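Local coordinates for uric acid degradation bifunctional protein TTL (Arabidopsis thaliana, PDB 2Q37), which catalyses the last two steps of urate degradation, with this N-terminal domain decarboxylating OHCU stereoselectively to (S)-allantoin, at residues A[73-78]-A[161-166]; A[103-108]-A[138-143]; A[121-126]-A[148-153]. All coordinates share one frame; numbering follows the deposited sequence.

Overall arrangement
All three contacts lie within the all-helical OHCU decarboxylase domain, contacts 2 and 3 nested along the chain inside the loop that contact 1 closes. Contact 1 is buried, its centre about 4 Å from that of the chain; helix 68-76 meets helix 155-178 there, and a histidine bonded to a glutamine makes a weak hydrogen bond to the bound allantoin. Contacts 2 and 3, each centred about 16 Å from the chain centre, share helix 140-150: partly buried contact 2 packs its first turn by an edge-to-face ring pair, a CH-pi contact and a water, whereas surface contact 3 holds its far end with a lysine. R150 of contact 3 packs on I161 and E165 of contact 1.

Contact 1 (A[73-78]-A[161-166]); sequences EAFSAH and IAAMEQ. With 3AL (1-[(4S)-2,5-dioxoimidazolidin-4-yl]urea), chain B.
The active site of the OHCU decarboxylase domain lies where the chain leaving helix 68-76 meets helix 155-178, and the proton donor H78 is held there by Q166. NE2 of H78 gives its hydrogen to OE1 of Q166 over 2.7 Å; the oxygen lies almost in the imidazole plane, at the ring edge, and the N-H...O angle is 152°. Q166 reaches it because its chain bends at chi2 (67°), which swings the amide back toward the histidine, while its NE2 makes a weak bond to T170. With that edge engaged, ND1 of H78 faces the ligand and makes a weak hydrogen bond of 3.0 Å to O5 of (S)-allantoin. A glycine in place of H78 would probably leave OE1 of Q166 without its donor and O5 of the ligand without this bond.

Beneath the polar pair the helices meet through F75. CB of A162 sits over one face of its ring, 4.1 Å from the centroid, in a CH-pi contact, and CB of Q166 lies at the ring edge, 3.9 Å from CE1 of F75. The ring of F129 also meets F75. Behind Q166, W62 of helix 51-64 touches both its side chain and A74. I169 and R173 of helix 155-178 touch H78, completing the histidine's side of the allantoin pocket of this decarboxylase.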
loop_
_atom_site.group_PDB
_atom_site.type_symbol
_atom_site.label_atom_id
_atom_site.label_comp_id
_atom_site.label_asym_id
_atom_site.label_seq_id
_atom_site.Cartn_x
_atom_site.Cartn_y
_atom_site.Cartn_z
ATOM N N GLU A 73 9.314 -1.432 -1.293
ATOM C CA GLU A 73 10.731 -1.416 -1.580
ATOM C C GLU A 73 11.245 -2.843 -1.491
ATOM O O GLU A 73 11.976 -3.310 -2.381
ATOM C CB GLU A 73 11.491 -0.528 -0.582
ATOM C CG GLU A 73 12.992 -0.449 -0.867
ATOM C CD GLU A 73 13.743 0.529 0.040
ATOM O OE1 GLU A 73 13.551 0.487 1.284
ATOM O OE2 GLU A 73 14.546 1.331 -0.496
ATOM N N ALA A 74 10.842 -3.544 -0.433
ATOM C CA ALA A 74 11.293 -4.907 -0.233
ATOM C C ALA A 74 10.853 -5.882 -1.320
ATOM O O ALA A 74 11.616 -6.793 -1.659
ATOM C CB ALA A 74 10.858 -5.410 1.134
ATOM N N PHE A 75 9.648 -5.700 -1.872
ATOM C CA PHE A 75 9.155 -6.611 -2.908
ATOM C C PHE A 75 10.011 -6.464 -4.161
ATOM O O PHE A 75 10.411 -7.457 -4.795
ATOM C CB PHE A 75 7.692 -6.322 -3.295
ATOM C CG PHE A 75 6.718 -6.362 -2.152
ATOM C CD1 PHE A 75 6.955 -7.142 -1.020
ATOM C CD2 PHE A 75 5.515 -5.650 -2.236
ATOM C CE1 PHE A 75 5.995 -7.212 0.008
ATOM C CE2 PHE A 75 4.562 -5.714 -1.220
ATOM C CZ PHE A 75 4.796 -6.496 -0.096
ATOM N N SER A 76 10.275 -5.210 -4.513
ATOM C CA SER A 76 11.055 -4.891 -5.694
ATOM C C SER A 76 12.447 -5.525 -5.680
ATOM O O SER A 76 13.012 -5.796 -6.736
ATOM C CB SER A 76 11.200 -3.373 -5.827
ATOM O OG SER A 76 12.071 -2.860 -4.829
ATOM N N ALA A 77 12.994 -5.774 -4.495
ATOM C CA ALA A 77 14.333 -6.350 -4.401
ATOM C C ALA A 77 14.449 -7.781 -4.922
ATOM O O ALA A 77 15.563 -8.310 -5.069
ATOM C CB ALA A 77 14.818 -6.296 -2.965
ATOM N N HIS A 78 13.320 -8.415 -5.205
ATOM C CA HIS A 78 13.371 -9.797 -5.662
ATOM C C HIS A 78 13.252 -9.982 -7.150
ATOM O O HIS A 78 12.724 -9.135 -7.864
ATOM C CB HIS A 78 12.236 -10.638 -5.058
ATOM C CG HIS A 78 12.216 -10.673 -3.565
ATOM N ND1 HIS A 78 13.067 -11.466 -2.827
ATOM C CD2 HIS A 78 11.397 -10.065 -2.675
ATOM C CE1 HIS A 78 12.769 -11.354 -1.545
ATOM N NE2 HIS A 78 11.759 -10.509 -1.425
ATOM N N ILE A 161 -1.113 -10.354 1.234
ATOM C CA ILE A 161 -0.583 -11.660 0.921
ATOM C C ILE A 161 0.909 -11.539 0.563
ATOM O O ILE A 161 1.732 -12.311 1.042
ATOM C CB ILE A 161 -1.381 -12.294 -0.255
ATOM C CG1 ILE A 161 -2.830 -12.547 0.179
ATOM C CG2 ILE A 161 -0.729 -13.601 -0.696
ATOM C CD1 ILE A 161 -3.746 -13.042 -0.952
ATOM N N ALA A 162 1.257 -10.563 -0.264
ATOM C CA ALA A 162 2.648 -10.372 -0.624
ATOM C C ALA A 162 3.473 -10.075 0.630
ATOM O O ALA A 162 4.604 -10.563 0.759
ATOM C CB ALA A 162 2.789 -9.233 -1.622
ATOM N N ALA A 163 2.914 -9.285 1.544
ATOM C CA ALA A 163 3.625 -8.913 2.770
ATOM C C ALA A 163 3.941 -10.148 3.597
ATOM O O ALA A 163 5.009 -10.257 4.202
ATOM C CB ALA A 163 2.783 -7.913 3.613
HETATM N N MSE A 164 2.991 -11.071 3.612
HETATM C CA MSE A 164 3.114 -12.320 4.342
HETATM C C MSE A 164 4.110 -13.264 3.645
HETATM O O MSE A 164 4.956 -13.883 4.294
HETATM C CB MSE A 164 1.742 -12.970 4.433
HETATM C CG MSE A 164 1.725 -14.267 5.191
HETATM SE SE MSE A 164 0.012 -15.104 4.933
HETATM C CE MSE A 164 -1.154 -13.530 5.175
ATOM N N GLU A 165 3.986 -13.391 2.327
ATOM C CA GLU A 165 4.909 -14.218 1.568
ATOM C C GLU A 165 6.353 -13.694 1.791
ATOM O O GLU A 165 7.289 -14.468 1.999
ATOM C CB GLU A 165 4.554 -14.165 0.090
ATOM C CG GLU A 165 3.305 -14.925 -0.245
ATOM C CD GLU A 165 3.383 -16.353 0.233
ATOM O OE1 GLU A 165 4.350 -17.040 -0.140
ATOM O OE2 GLU A 165 2.482 -16.794 0.987
ATOM N N GLN A 166 6.510 -12.372 1.765
ATOM C CA GLN A 166 7.799 -11.726 1.970
ATOM C C GLN A 166 8.342 -12.068 3.349
ATOM O O GLN A 166 9.532 -12.316 3.515
ATOM C CB GLN A 166 7.623 -10.212 1.827
ATOM C CG GLN A 166 8.721 -9.350 2.367
ATOM C CD GLN A 166 10.011 -9.504 1.597
ATOM O OE1 GLN A 166 10.025 -9.493 0.364
ATOM N NE2 GLN A 166 11.116 -9.640 2.326
HETATM C C4 3AL B . 11.099 -14.251 -4.302
HETATM C C5 3AL B . 12.520 -14.488 -4.182
HETATM O O5 3AL B . 13.509 -13.902 -4.540
HETATM N N7 3AL B . 12.743 -15.687 -3.477
HETATM C C8 3AL B . 11.485 -16.187 -3.181
HETATM O O8 3AL B . 11.318 -17.232 -2.565
HETATM N N9 3AL B . 10.476 -15.357 -3.666
HETATM N N3 3AL B . 10.713 -13.998 -5.689
HETATM C C2 3AL B . 9.282 -13.715 -5.925
HETATM N N1 3AL B . 8.975 -13.488 -7.071
HETATM O O2 3AL B . 8.446 -13.715 -4.904
#

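Contact 2 (A[103-108]-A[138-143])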
loop_
_atom_site.group_PDB
_atom_site.type_symbol
_atom_site.label_atom_id
_atom_site.label_comp_id
_atom_site.label_asym_id
_atom_site.label_seq_id
_atom_site.Cartn_x
_atom_site.Cartn_y
_atom_site.Cartn_z
ATOM N N THR A 103 14.491 -25.724 -6.607
ATOM C CA THR A 103 13.539 -26.801 -6.887
ATOM C C THR A 103 12.748 -26.511 -8.167
ATOM O O THR A 103 12.586 -27.366 -9.032
ATOM C CB THR A 103 12.537 -26.960 -5.725
ATOM O OG1 THR A 103 13.212 -27.505 -4.585
ATOM C CG2 THR A 103 11.382 -27.876 -6.114
ATOM N N ALA A 104 12.260 -25.291 -8.297
ATOM C CA ALA A 104 11.499 -24.954 -9.473
ATOM C C ALA A 104 12.351 -25.033 -10.755
ATOM O O ALA A 104 11.837 -25.399 -11.818
ATOM C CB ALA A 104 10.888 -23.575 -9.313
ATOM N N PHE A 105 13.638 -24.687 -10.674
ATOM C CA PHE A 105 14.477 -24.756 -11.875
ATOM C C PHE A 105 14.947 -26.169 -12.174
ATOM O O PHE A 105 15.132 -26.533 -13.330
ATOM C CB PHE A 105 15.649 -23.781 -11.789
ATOM C CG PHE A 105 15.282 -22.393 -12.217
ATOM C CD1 PHE A 105 14.859 -22.157 -13.515
ATOM C CD2 PHE A 105 15.282 -21.340 -11.305
ATOM C CE1 PHE A 105 14.436 -20.907 -13.901
ATOM C CE2 PHE A 105 14.858 -20.078 -11.680
ATOM C CZ PHE A 105 14.433 -19.860 -12.979
ATOM N N ALA A 106 15.104 -26.972 -11.133
ATOM C CA ALA A 106 15.478 -28.363 -11.306
ATOM C C ALA A 106 14.241 -29.137 -11.823
ATOM O O ALA A 106 14.296 -30.356 -12.007
ATOM C CB ALA A 106 15.940 -28.942 -9.972
ATOM N N THR A 107 13.129 -28.438 -12.056
ATOM C CA THR A 107 11.909 -29.095 -12.529
ATOM C C THR A 107 11.155 -28.251 -13.545
ATOM O O THR A 107 10.071 -28.625 -13.988
ATOM C CB THR A 107 10.904 -29.373 -11.365
ATOM O OG1 THR A 107 10.515 -28.127 -10.757
ATOM C CG2 THR A 107 11.514 -30.295 -10.307
ATOM N N THR A 108 11.717 -27.108 -13.914
ATOM C CA THR A 108 11.028 -26.221 -14.835
ATOM C C THR A 108 10.822 -26.792 -16.229
ATOM O O THR A 108 11.239 -27.914 -16.531
ATOM C CB THR A 108 11.764 -24.888 -14.970
ATOM O OG1 THR A 108 10.901 -23.929 -15.593
ATOM C CG2 THR A 108 13.006 -25.063 -15.821
ATOM N N ARG A 138 8.371 -25.495 -4.294
ATOM C CA ARG A 138 7.404 -25.155 -5.304
ATOM C C ARG A 138 7.977 -25.228 -6.704
ATOM O O ARG A 138 9.167 -24.998 -6.943
ATOM C CB ARG A 138 6.844 -23.763 -5.031
ATOM C CG ARG A 138 6.572 -23.504 -3.551
ATOM C CD ARG A 138 5.097 -23.534 -3.188
ATOM N NE ARG A 138 4.726 -22.312 -2.465
ATOM C CZ ARG A 138 5.079 -22.034 -1.209
ATOM N NH1 ARG A 138 5.811 -22.905 -0.505
ATOM N NH2 ARG A 138 4.735 -20.856 -0.669
ATOM N N THR A 139 7.088 -25.576 -7.623
ATOM C CA THR A 139 7.384 -25.689 -9.036
ATOM C C THR A 139 6.942 -24.386 -9.699
ATOM O O THR A 139 6.157 -23.628 -9.123
ATOM C CB THR A 139 6.587 -26.855 -9.621
ATOM O OG1 THR A 139 7.193 -28.089 -9.211
ATOM C CG2 THR A 139 6.542 -26.775 -11.131
ATOM N N HIS A 140 7.462 -24.101 -10.890
ATOM C CA HIS A 140 7.042 -22.894 -11.594
ATOM C C HIS A 140 5.574 -23.053 -11.969
ATOM O O HIS A 140 4.815 -22.077 -12.031
ATOM C CB HIS A 140 7.883 -22.670 -12.848
ATOM C CG HIS A 140 9.257 -22.164 -12.558
ATOM N ND1 HIS A 140 10.383 -22.943 -12.698
ATOM C CD2 HIS A 140 9.682 -20.962 -12.104
ATOM C CE1 HIS A 140 11.445 -22.242 -12.343
ATOM N NE2 HIS A 140 11.047 -21.036 -11.979
ATOM N N ALA A 141 5.184 -24.302 -12.198
ATOM C CA ALA A 141 3.816 -24.641 -12.555
ATOM C C ALA A 141 2.851 -24.329 -11.395
ATOM O O ALA A 141 1.801 -23.699 -11.597
ATOM C CB ALA A 141 3.737 -26.117 -12.934
ATOM N N GLU A 142 3.195 -24.768 -10.185
ATOM C CA GLU A 142 2.335 -24.501 -9.042
ATOM C C GLU A 142 2.280 -23.000 -8.805
ATOM O O GLU A 142 1.213 -22.441 -8.532
ATOM C CB GLU A 142 2.866 -25.185 -7.792
ATOM C CG GLU A 142 3.104 -26.663 -7.972
ATOM C CD GLU A 142 3.832 -27.262 -6.800
ATOM O OE1 GLU A 142 4.527 -26.504 -6.094
ATOM O OE2 GLU A 142 3.725 -28.483 -6.583
HETATM N N MSE A 143 3.430 -22.345 -8.925
HETATM C CA MSE A 143 3.500 -20.908 -8.711
HETATM C C MSE A 143 2.784 -20.118 -9.792
HETATM O O MSE A 143 2.233 -19.066 -9.512
HETATM C CB MSE A 143 4.953 -20.466 -8.588
HETATM C CG MSE A 143 5.620 -20.999 -7.331
HETATM SE SE MSE A 143 7.287 -20.090 -6.925
HETATM C CE MSE A 143 8.570 -21.420 -7.583
HETATM O O HOH W 1 11.422 -23.507 -5.792
#
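H140 puts one imidazole face under the methyl of A104 and its edge against the face of F105. CB of A104 lies over the imidazole, offset toward the rim, and its CH-pi contact to the H140 centroid measures 3.5 Å. The second pairing is T-shaped: CE1 of H140 stands over the centre of the F105 ring, with the centroids of the two rings 4.6 Å apart and the planes at 65°. Although the CB of F105 leads away from segment 138-143, its ring comes back to meet the imidazole. O of A104 and OG1 of T108 both lie near ND1 of H140, at 3.0 and 3.1 Å. L113 of helix 110-127 touches both F105 and T108, while A112 and L116 of that helix touch H140.

Here the short helix 102-105 ends beside the start of helix 140-150, and T139 occupies the N-cap position of the latter. Its backbone N donates to OE1 of E142, which is met from above the carboxylate plane. This is one half of a capping box, the N-cap amide meeting the side chain three residues on; the reciprocal half is absent. On the other segment, T107 lies just past the helix end, and its OG1, between its backbone N and carbonyl carbon (chi1 61°), turns back to donate to O of T103.

The backbones come nearest at A104 and T139; beside them a water accepts from N of A104 at 3.2 Å and lies 2.9 Å from O of R138. CG2 of T103 packs on the same carbonyl, and OG1 of T103 is hydrogen-bonded to O of S136. Further in, CE of M143, a selenomethionine, touches CB of A104 at 3.6 Å, and the M143 side chain also packs on I133 and A135 of the allantoin site.

Contact 3 (A[121-126]-A[148-153])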
loop_
_atom_site.group_PDB
_atom_site.type_symbol
_atom_site.label_atom_id
_atom_site.label_comp_id
_atom_site.label_asym_id
_atom_site.label_seq_id
_atom_site.Cartn_x
_atom_site.Cartn_y
_atom_site.Cartn_z
ATOM N N VAL A 121 4.048 -9.899 -16.145
ATOM C CA VAL A 121 3.844 -8.595 -16.739
ATOM C C VAL A 121 2.419 -8.144 -16.440
ATOM O O VAL A 121 2.202 -6.994 -16.057
ATOM C CB VAL A 121 4.027 -8.647 -18.259
ATOM C CG1 VAL A 121 3.608 -7.315 -18.873
ATOM C CG2 VAL A 121 5.468 -8.958 -18.592
ATOM N N LEU A 122 1.455 -9.052 -16.623
ATOM C CA LEU A 122 0.045 -8.744 -16.372
ATOM C C LEU A 122 -0.206 -8.383 -14.914
ATOM O O LEU A 122 -0.965 -7.468 -14.622
ATOM C CB LEU A 122 -0.854 -9.932 -16.706
ATOM C CG LEU A 122 -0.791 -10.592 -18.079
ATOM C CD1 LEU A 122 -1.975 -11.554 -18.181
ATOM C CD2 LEU A 122 -0.848 -9.550 -19.197
ATOM N N TYR A 123 0.425 -9.118 -14.006
ATOM C CA TYR A 123 0.251 -8.898 -12.579
ATOM C C TYR A 123 0.829 -7.560 -12.116
ATOM O O TYR A 123 0.224 -6.864 -11.299
ATOM C CB TYR A 123 0.884 -10.076 -11.822
ATOM C CG TYR A 123 0.759 -10.051 -10.317
ATOM C CD1 TYR A 123 1.525 -9.169 -9.546
ATOM C CD2 TYR A 123 -0.101 -10.924 -9.658
ATOM C CE1 TYR A 123 1.437 -9.156 -8.150
ATOM C CE2 TYR A 123 -0.195 -10.923 -8.255
ATOM C CZ TYR A 123 0.576 -10.033 -7.519
ATOM O OH TYR A 123 0.481 -10.008 -6.159
ATOM N N LYS A 124 1.987 -7.195 -12.653
ATOM C CA LYS A 124 2.649 -5.947 -12.293
ATOM C C LYS A 124 1.804 -4.772 -12.735
ATOM O O LYS A 124 1.700 -3.764 -12.037
ATOM C CB LYS A 124 4.021 -5.880 -12.956
ATOM C CG LYS A 124 5.058 -5.114 -12.162
ATOM C CD LYS A 124 4.802 -3.624 -12.188
ATOM C CE LYS A 124 5.936 -2.874 -11.499
ATOM N NZ LYS A 124 7.278 -3.400 -11.906
ATOM N N LYS A 125 1.199 -4.907 -13.910
ATOM C CA LYS A 125 0.344 -3.859 -14.443
ATOM C C LYS A 125 -0.844 -3.671 -13.494
ATOM O O LYS A 125 -1.153 -2.551 -13.075
ATOM C CB LYS A 125 -0.164 -4.228 -15.850
ATOM C CG LYS A 125 -1.116 -3.177 -16.441
ATOM C CD LYS A 125 -1.739 -3.567 -17.797
ATOM C CE LYS A 125 -2.616 -2.410 -18.339
ATOM N NZ LYS A 125 -3.338 -2.674 -19.631
ATOM N N LYS A 126 -1.500 -4.774 -13.145
ATOM C CA LYS A 126 -2.652 -4.697 -12.270
ATOM C C LYS A 126 -2.367 -4.265 -10.830
ATOM O O LYS A 126 -3.002 -3.345 -10.332
ATOM C CB LYS A 126 -3.399 -6.033 -12.260
ATOM C CG LYS A 126 -4.708 -6.044 -11.437
ATOM C CD LYS A 126 -5.499 -7.316 -11.763
ATOM C CE LYS A 126 -6.848 -7.417 -11.053
ATOM N NZ LYS A 126 -6.742 -7.808 -9.619
ATOM N N LYS A 148 -2.014 -16.915 -11.215
ATOM C CA LYS A 148 -3.295 -16.755 -11.917
ATOM C C LYS A 148 -4.431 -16.637 -10.902
ATOM O O LYS A 148 -5.345 -15.818 -11.052
ATOM C CB LYS A 148 -3.584 -17.959 -12.813
ATOM C CG LYS A 148 -2.873 -17.959 -14.142
ATOM C CD LYS A 148 -3.193 -19.238 -14.890
ATOM C CE LYS A 148 -2.456 -19.293 -16.213
ATOM N NZ LYS A 148 -2.157 -20.712 -16.583
ATOM N N GLU A 149 -4.370 -17.475 -9.875
ATOM C CA GLU A 149 -5.372 -17.473 -8.828
ATOM C C GLU A 149 -5.379 -16.076 -8.192
ATOM O O GLU A 149 -6.386 -15.365 -8.228
ATOM C CB GLU A 149 -5.006 -18.527 -7.774
ATOM C CG GLU A 149 -6.162 -19.093 -6.983
ATOM C CD GLU A 149 -6.862 -20.256 -7.699
ATOM O OE1 GLU A 149 -7.248 -20.092 -8.885
ATOM O OE2 GLU A 149 -7.033 -21.334 -7.071
ATOM N N ARG A 150 -4.235 -15.673 -7.640
ATOM C CA ARG A 150 -4.118 -14.385 -6.958
ATOM C C ARG A 150 -4.422 -13.156 -7.798
ATOM O O ARG A 150 -4.731 -12.090 -7.257
ATOM C CB ARG A 150 -2.729 -14.261 -6.324
ATOM C CG ARG A 150 -2.576 -15.129 -5.078
ATOM C CD ARG A 150 -1.137 -15.235 -4.621
ATOM N NE ARG A 150 -0.528 -13.925 -4.444
ATOM C CZ ARG A 150 0.682 -13.739 -3.941
ATOM N NH1 ARG A 150 1.409 -14.785 -3.559
ATOM N NH2 ARG A 150 1.168 -12.507 -3.838
ATOM N N TYR A 151 -4.352 -13.309 -9.112
ATOM C CA TYR A 151 -4.619 -12.209 -10.015
ATOM C C TYR A 151 -6.041 -11.632 -9.823
ATOM O O TYR A 151 -6.293 -10.448 -10.080
ATOM C CB TYR A 151 -4.438 -12.683 -11.456
ATOM C CG TYR A 151 -4.466 -11.555 -12.464
ATOM C CD1 TYR A 151 -3.390 -10.683 -12.588
ATOM C CD2 TYR A 151 -5.576 -11.348 -13.275
ATOM C CE1 TYR A 151 -3.419 -9.635 -13.497
ATOM C CE2 TYR A 151 -5.615 -10.300 -14.185
ATOM C CZ TYR A 151 -4.537 -9.452 -14.288
ATOM O OH TYR A 151 -4.576 -8.407 -15.171
ATOM N N GLU A 152 -6.958 -12.470 -9.361
ATOM C CA GLU A 152 -8.345 -12.068 -9.145
ATOM C C GLU A 152 -8.642 -11.430 -7.783
ATOM O O GLU A 152 -9.807 -11.233 -7.432
ATOM C CB GLU A 152 -9.273 -13.277 -9.327
ATOM C CG GLU A 152 -10.114 -13.254 -10.590
ATOM C CD GLU A 152 -9.284 -13.333 -11.854
ATOM O OE1 GLU A 152 -8.412 -14.227 -11.926
ATOM O OE2 GLU A 152 -9.512 -12.510 -12.775
ATOM N N ASN A 153 -7.607 -11.128 -7.010
ATOM C CA ASN A 153 -7.798 -10.523 -5.699
ATOM C C ASN A 153 -7.840 -9.009 -5.844
ATOM O O ASN A 153 -7.400 -8.466 -6.855
ATOM C CB ASN A 153 -6.636 -10.902 -4.771
ATOM C CG ASN A 153 -6.688 -12.352 -4.321
ATOM O OD1 ASN A 153 -5.662 -12.952 -3.994
ATOM N ND2 ASN A 153 -7.882 -12.917 -4.285
#
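Y123 and Y151 mark the nearest backbone approach, their CA atoms 6.4 Å apart, where helical segment 121-126 passes the last turn of helix 140-150 and the residues that follow. From R150 to N153 the chain makes a type I beta turn, closed by the bond from N of N153 to O of R150.

K126 reaches over to this turn. Its chain starts anti to the backbone N (chi1 -176°), stays extended to CE, then bends at chi4, bringing NZ to O of Y151 in a 2.7 Å hydrogen bond. On the way CD of K126 crosses one face of the Y151 ring, 3.7 Å from its centroid, a CH-pi contact; NZ is too distant for more than a weak cation-pi attraction. At the edge of that ring, in its plane, lie O of L122, 3.5 Å from CE1 of Y151, and CA of Y123. W119 adds an edge-to-face ring to Y151.

O of K126 makes a weak bond to N67 of the second subunit. The hydroxyl of Y123 is hydrogen-bonded to E158, which also forms a salt bridge with R150. Through this glutamate both helices are tied to helix 155-178, whose I161 and E165 touch R150.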